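Local coordinates for protein Non-sulfated chondroitin lyase E66 (PDB 3VSN) that degrades non-sulfated chondroitin as a baculovirus envelope lyase, and may breach the chondroitin sulfate barrier of the host midgut during oral infection, at residues 93-97 with 98-102; 86-89 with 90-93. One frame throughout, in Å; residues are numbered along the deposited sequence.

Overall arrangement
Coming from the N terminus, the chain first runs through interaction 2, the C-terminal part of helix 75-93, where residues 86-89 bond to 90-93 by helical backbone steps. Asn93 belongs to both contacts, which neither nest nor cross: interaction 1 begins where interaction 2 ends and carries the chain through the loop 93-102 to the start of helix 103-119. The loop is closed by folding back on the helix it has just left. Asp97 OD2 forms a salt bridge to Arg91 NE at 2.8 Å, and Gln101 N lies 2.9 Å from Tyr92 O in a probable hydrogen bond. Interaction 1 thus links two successive helices of the alpha-helical domain, and interaction 2 lies within the first, both away from the catalytic residues.

Interaction 1: 93-97 with 98-102; sequences NNTSD and TLYQN
The Tyr100 ring is sandwiched: on one face lies the CA of Thr95, 3.5 Å from the ring centroid and only 10° off the normal, a CH-pi contact, and on the opposite face lies CG of its own neighbour Gln101. Asn93 O comes to the ring edge, near the plane, 3.4 Å from CE1, while Asn94 O approaches CD1 obliquely. With CG anti to the backbone N (chi1 179°), the ring lies against the turn from Asn94 to Asp97. Thr95 runs alongside it, its CG2 methyl reaching the phenol end 3.7 Å from Tyr100 OH.

The backbone under this sandwich is a chain of beta turns joining helix 75-93 to helix 103-119 in the alpha-helical domain: type I from Asn94 to Asp97, type I from Asp97 to Tyr100, and type II from Leu99 to Asn102. Asp97 is the joint between the first two. Its carbonyl O accepts Tyr100 N at 3.1 Å, with the donor well above the carbonyl plane. Its carboxylate OD1 takes Leu99 N at 2.8 Å through the anti lone pair in a nearly straight bond (165°), an Asx turn superposed on the second type I turn. One residue thus grips two successive amides, one with backbone and one with side chain. The other oxygen, OD2, forms a salt bridge with Arg91 NE of helix 75-93. At the far end Asn102 serves as N-cap of the next helix, its OD1 accepting Leu105 N.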
loop_
_atom_site.group_PDB
_atom_site.type_symbol
_atom_site.label_atom_id
_atom_site.label_comp_id
_atom_site.label_asym_id
_atom_site.label_seq_id
_atom_site.Cartn_x
_atom_site.Cartn_y
_atom_site.Cartn_z
ATOM N N ASN A 93 -24.616 8.423 -16.538
ATOM C CA ASN A 93 -25.058 7.073 -16.222
ATOM C C ASN A 93 -25.468 6.886 -14.753
ATOM O O ASN A 93 -26.071 5.868 -14.397
ATOM C CB ASN A 93 -23.949 6.089 -16.616
ATOM C CG ASN A 93 -24.334 4.640 -16.402
ATOM O OD1 ASN A 93 -23.828 3.989 -15.483
ATOM N ND2 ASN A 93 -25.216 4.121 -17.252
ATOM N N ASN A 94 -25.160 7.873 -13.913
ATOM C CA ASN A 94 -25.360 7.754 -12.465
ATOM C C ASN A 94 -26.731 8.245 -12.001
ATOM O O ASN A 94 -27.036 9.439 -12.074
ATOM C CB ASN A 94 -24.232 8.470 -11.708
ATOM C CG ASN A 94 -24.315 8.279 -10.201
ATOM O OD1 ASN A 94 -24.881 7.304 -9.710
ATOM N ND2 ASN A 94 -23.744 9.219 -9.461
ATOM N N THR A 95 -27.541 7.307 -11.513
ATOM C CA THR A 95 -28.938 7.555 -11.126
ATOM C C THR A 95 -29.148 8.764 -10.205
ATOM O O THR A 95 -30.152 9.466 -10.329
ATOM C CB THR A 95 -29.581 6.311 -10.474
ATOM O OG1 THR A 95 -28.841 5.950 -9.303
ATOM C CG2 THR A 95 -29.596 5.133 -11.443
ATOM N N SER A 96 -28.205 9.009 -9.297
ATOM C CA SER A 96 -28.345 10.106 -8.335
ATOM C C SER A 96 -27.801 11.458 -8.816
ATOM O O SER A 96 -28.023 12.481 -8.161
ATOM C CB SER A 96 -27.734 9.727 -6.982
ATOM O OG SER A 96 -26.342 9.504 -7.094
ATOM N N ASP A 97 -27.106 11.465 -9.956
ATOM C CA ASP A 97 -26.541 12.699 -10.514
ATOM C C ASP A 97 -27.643 13.584 -11.083
ATOM O O ASP A 97 -28.613 13.089 -11.659
ATOM C CB ASP A 97 -25.508 12.382 -11.604
ATOM C CG ASP A 97 -24.595 13.564 -11.918
ATOM O OD1 ASP A 97 -25.052 14.543 -12.548
ATOM O OD2 ASP A 97 -23.402 13.503 -11.551
ATOM N N THR A 98 -27.483 14.894 -10.931
ATOM C CA THR A 98 -28.447 15.852 -11.474
ATOM C C THR A 98 -28.549 15.792 -13.011
ATOM O O THR A 98 -29.569 16.176 -13.585
ATOM C CB THR A 98 -28.160 17.293 -10.980
ATOM O OG1 THR A 98 -29.192 18.178 -11.439
ATOM C CG2 THR A 98 -26.802 17.795 -11.466
ATOM N N LEU A 99 -27.499 15.286 -13.661
ATOM C CA LEU A 99 -27.454 15.181 -15.126
ATOM C C LEU A 99 -27.725 13.762 -15.637
ATOM O O LEU A 99 -27.423 13.438 -16.790
ATOM C CB LEU A 99 -26.109 15.692 -15.663
ATOM C CG LEU A 99 -25.722 17.157 -15.429
ATOM C CD1 LEU A 99 -24.327 17.428 -15.973
ATOM C CD2 LEU A 99 -26.735 18.115 -16.048
ATOM N N TYR A 100 -28.303 12.926 -14.779
ATOM C CA TYR A 100 -28.650 11.550 -15.131
ATOM C C TYR A 100 -29.586 11.497 -16.335
ATOM O O TYR A 100 -30.672 12.072 -16.304
ATOM C CB TYR A 100 -29.298 10.854 -13.933
ATOM C CG TYR A 100 -29.731 9.430 -14.191
ATOM C CD1 TYR A 100 -28.810 8.455 -14.577
ATOM C CD2 TYR A 100 -31.063 9.051 -14.034
ATOM C CE1 TYR A 100 -29.204 7.147 -14.802
ATOM C CE2 TYR A 100 -31.468 7.745 -14.255
ATOM C CZ TYR A 100 -30.535 6.798 -14.637
ATOM O OH TYR A 100 -30.939 5.503 -14.862
ATOM N N GLN A 101 -29.140 10.816 -17.393
ATOM C CA GLN A 101 -29.905 10.646 -18.640
ATOM C C GLN A 101 -30.310 11.964 -19.308
ATOM O O GLN A 101 -31.242 12.002 -20.114
ATOM C CB GLN A 101 -31.138 9.752 -18.425
ATOM C CG GLN A 101 -30.852 8.423 -17.742
ATOM C CD GLN A 101 -29.905 7.540 -18.532
ATOM O OE1 GLN A 101 -28.706 7.475 -18.243
ATOM N NE2 GLN A 101 -30.437 6.856 -19.536
ATOM N N ASN A 102 -29.596 13.035 -18.973
ATOM C CA ASN A 102 -29.872 14.362 -19.511
ATOM C C ASN A 102 -29.545 14.441 -21.011
ATOM O O ASN A 102 -28.396 14.222 -21.408
ATOM C CB ASN A 102 -29.100 15.412 -18.707
ATOM C CG ASN A 102 -29.394 16.823 -19.154
ATOM O OD1 ASN A 102 -28.906 17.264 -20.190
ATOM N ND2 ASN A 102 -30.182 17.549 -18.364
#

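Interaction 2: 86-89 with 90-93; sequences IGYC and VRYN
The C-terminal end of helix 75-93, in the alpha-helical domain of this polysaccharide lyase, is held here by four successive i to i+4 backbone bonds. Val90 N donates to Ile86 O and Arg91 N to Gly87 O, while Tyr92 N reaches Tyr88 O at 2.8 Å. The last step, Asn93 N to Cys89 O, is 3.0 Å long but more bent, 138° at the hydrogen where the other three are straighter.

Side chains settle against the carbonyls of the turn before. Val90 CG2 sits 3.5 Å from Ile86 O, and Arg91 CG lies 3.4 Å from Gly87 O. On one flank Tyr88 and Arg91 run side by side in the same direction, ring and guanidinium planes 18° apart. Their polar ends are engaged elsewhere: Tyr88 OH bonds to Arg58 O, and Arg91 gives NH1 to Pro56 O, with the salt bridge to Asp97 OD2 as a second hold on the guanidinium. These bonds fix the guanidinium and tie the helix to the loop ahead of it as well as the one that follows.

Other flanks pack on neighbouring helices, Ile86 and Cys89 against 138-154, Val90 against Phe46 of 29-48, and Tyr88 and Tyr92 against Leu105 of 103-119. With its chain bent at chi3 (64°), Arg91 sets NH1 4.1 Å from Tyr88 CE2, oblique to the ring.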
loop_
_atom_site.group_PDB
_atom_site.type_symbol
_atom_site.label_atom_id
_atom_site.label_comp_id
_atom_site.label_asym_id
_atom_site.label_seq_id
_atom_site.Cartn_x
_atom_site.Cartn_y
_atom_site.Cartn_z
ATOM N N ILE A 86 -14.933 11.035 -20.096
ATOM C CA ILE A 86 -15.228 9.809 -19.347
ATOM C C ILE A 86 -15.953 10.146 -18.041
ATOM O O ILE A 86 -16.944 9.502 -17.696
ATOM C CB ILE A 86 -13.960 8.959 -19.096
ATOM C CG1 ILE A 86 -13.414 8.416 -20.426
ATOM C CG2 ILE A 86 -14.256 7.810 -18.130
ATOM C CD1 ILE A 86 -11.986 7.911 -20.358
ATOM N N GLY A 87 -15.475 11.172 -17.336
ATOM C CA GLY A 87 -16.136 11.643 -16.113
ATOM C C GLY A 87 -17.592 12.030 -16.336
ATOM O O GLY A 87 -18.457 11.752 -15.496
ATOM N N TYR A 88 -17.863 12.674 -17.472
ATOM C CA TYR A 88 -19.228 13.047 -17.844
ATOM C C TYR A 88 -20.097 11.838 -18.210
ATOM O O TYR A 88 -21.302 11.848 -17.960
ATOM C CB TYR A 88 -19.229 14.077 -18.980
ATOM C CG TYR A 88 -19.237 15.524 -18.516
ATOM C CD1 TYR A 88 -18.148 16.361 -18.759
ATOM C CD2 TYR A 88 -20.337 16.053 -17.836
ATOM C CE1 TYR A 88 -18.155 17.683 -18.342
ATOM C CE2 TYR A 88 -20.352 17.374 -17.413
ATOM C CZ TYR A 88 -19.260 18.182 -17.668
ATOM O OH TYR A 88 -19.271 19.494 -17.256
ATOM N N CYS A 89 -19.487 10.805 -18.797
ATOM C CA CYS A 89 -20.188 9.542 -19.050
ATOM C C CYS A 89 -20.701 8.932 -17.755
ATOM O O CYS A 89 -21.841 8.472 -17.688
ATOM C CB CYS A 89 -19.281 8.534 -19.757
ATOM S SG CYS A 89 -18.946 8.925 -21.484
ATOM N N VAL A 90 -19.852 8.936 -16.730
ATOM C CA VAL A 90 -20.210 8.393 -15.418
ATOM C C VAL A 90 -21.363 9.195 -14.799
ATOM O O VAL A 90 -22.301 8.615 -14.244
ATOM C CB VAL A 90 -18.981 8.324 -14.475
ATOM C CG1 VAL A 90 -19.366 7.802 -13.094
ATOM C CG2 VAL A 90 -17.891 7.446 -15.082
ATOM N N ARG A 91 -21.298 10.520 -14.924
ATOM C CA ARG A 91 -22.374 11.413 -14.474
ATOM C C ARG A 91 -23.685 11.139 -15.210
ATOM O O ARG A 91 -24.750 11.065 -14.591
ATOM C CB ARG A 91 -21.987 12.884 -14.658
ATOM C CG ARG A 91 -20.878 13.379 -13.741
ATOM C CD ARG A 91 -20.835 14.900 -13.707
ATOM N NE ARG A 91 -22.058 15.453 -13.129
ATOM C CZ ARG A 91 -22.344 16.749 -13.045
ATOM N NH1 ARG A 91 -21.497 17.664 -13.507
ATOM N NH2 ARG A 91 -23.490 17.134 -12.500
ATOM N N TYR A 92 -23.600 10.994 -16.530
ATOM C CA TYR A 92 -24.769 10.695 -17.357
ATOM C C TYR A 92 -25.442 9.388 -16.928
ATOM O O TYR A 92 -26.672 9.264 -16.949
ATOM C CB TYR A 92 -24.362 10.605 -18.832
ATOM C CG TYR A 92 -25.526 10.336 -19.757
ATOM C CD1 TYR A 92 -26.314 11.383 -20.232
ATOM C CD2 TYR A 92 -25.850 9.035 -20.144
ATOM C CE1 TYR A 92 -27.384 11.143 -21.076
ATOM C CE2 TYR A 92 -26.925 8.785 -20.984
ATOM C CZ TYR A 92 -27.687 9.844 -21.444
ATOM O OH TYR A 92 -28.751 9.604 -22.277
ATOM N N ASN A 93 -24.616 8.423 -16.538
ATOM C CA ASN A 93 -25.058 7.073 -16.222
ATOM C C ASN A 93 -25.468 6.886 -14.753
ATOM O O ASN A 93 -26.071 5.868 -14.397
ATOM C CB ASN A 93 -23.949 6.089 -16.616
ATOM C CG ASN A 93 -24.334 4.640 -16.402
ATOM O OD1 ASN A 93 -23.828 3.989 -15.483
ATOM N ND2 ASN A 93 -25.216 4.121 -17.252
#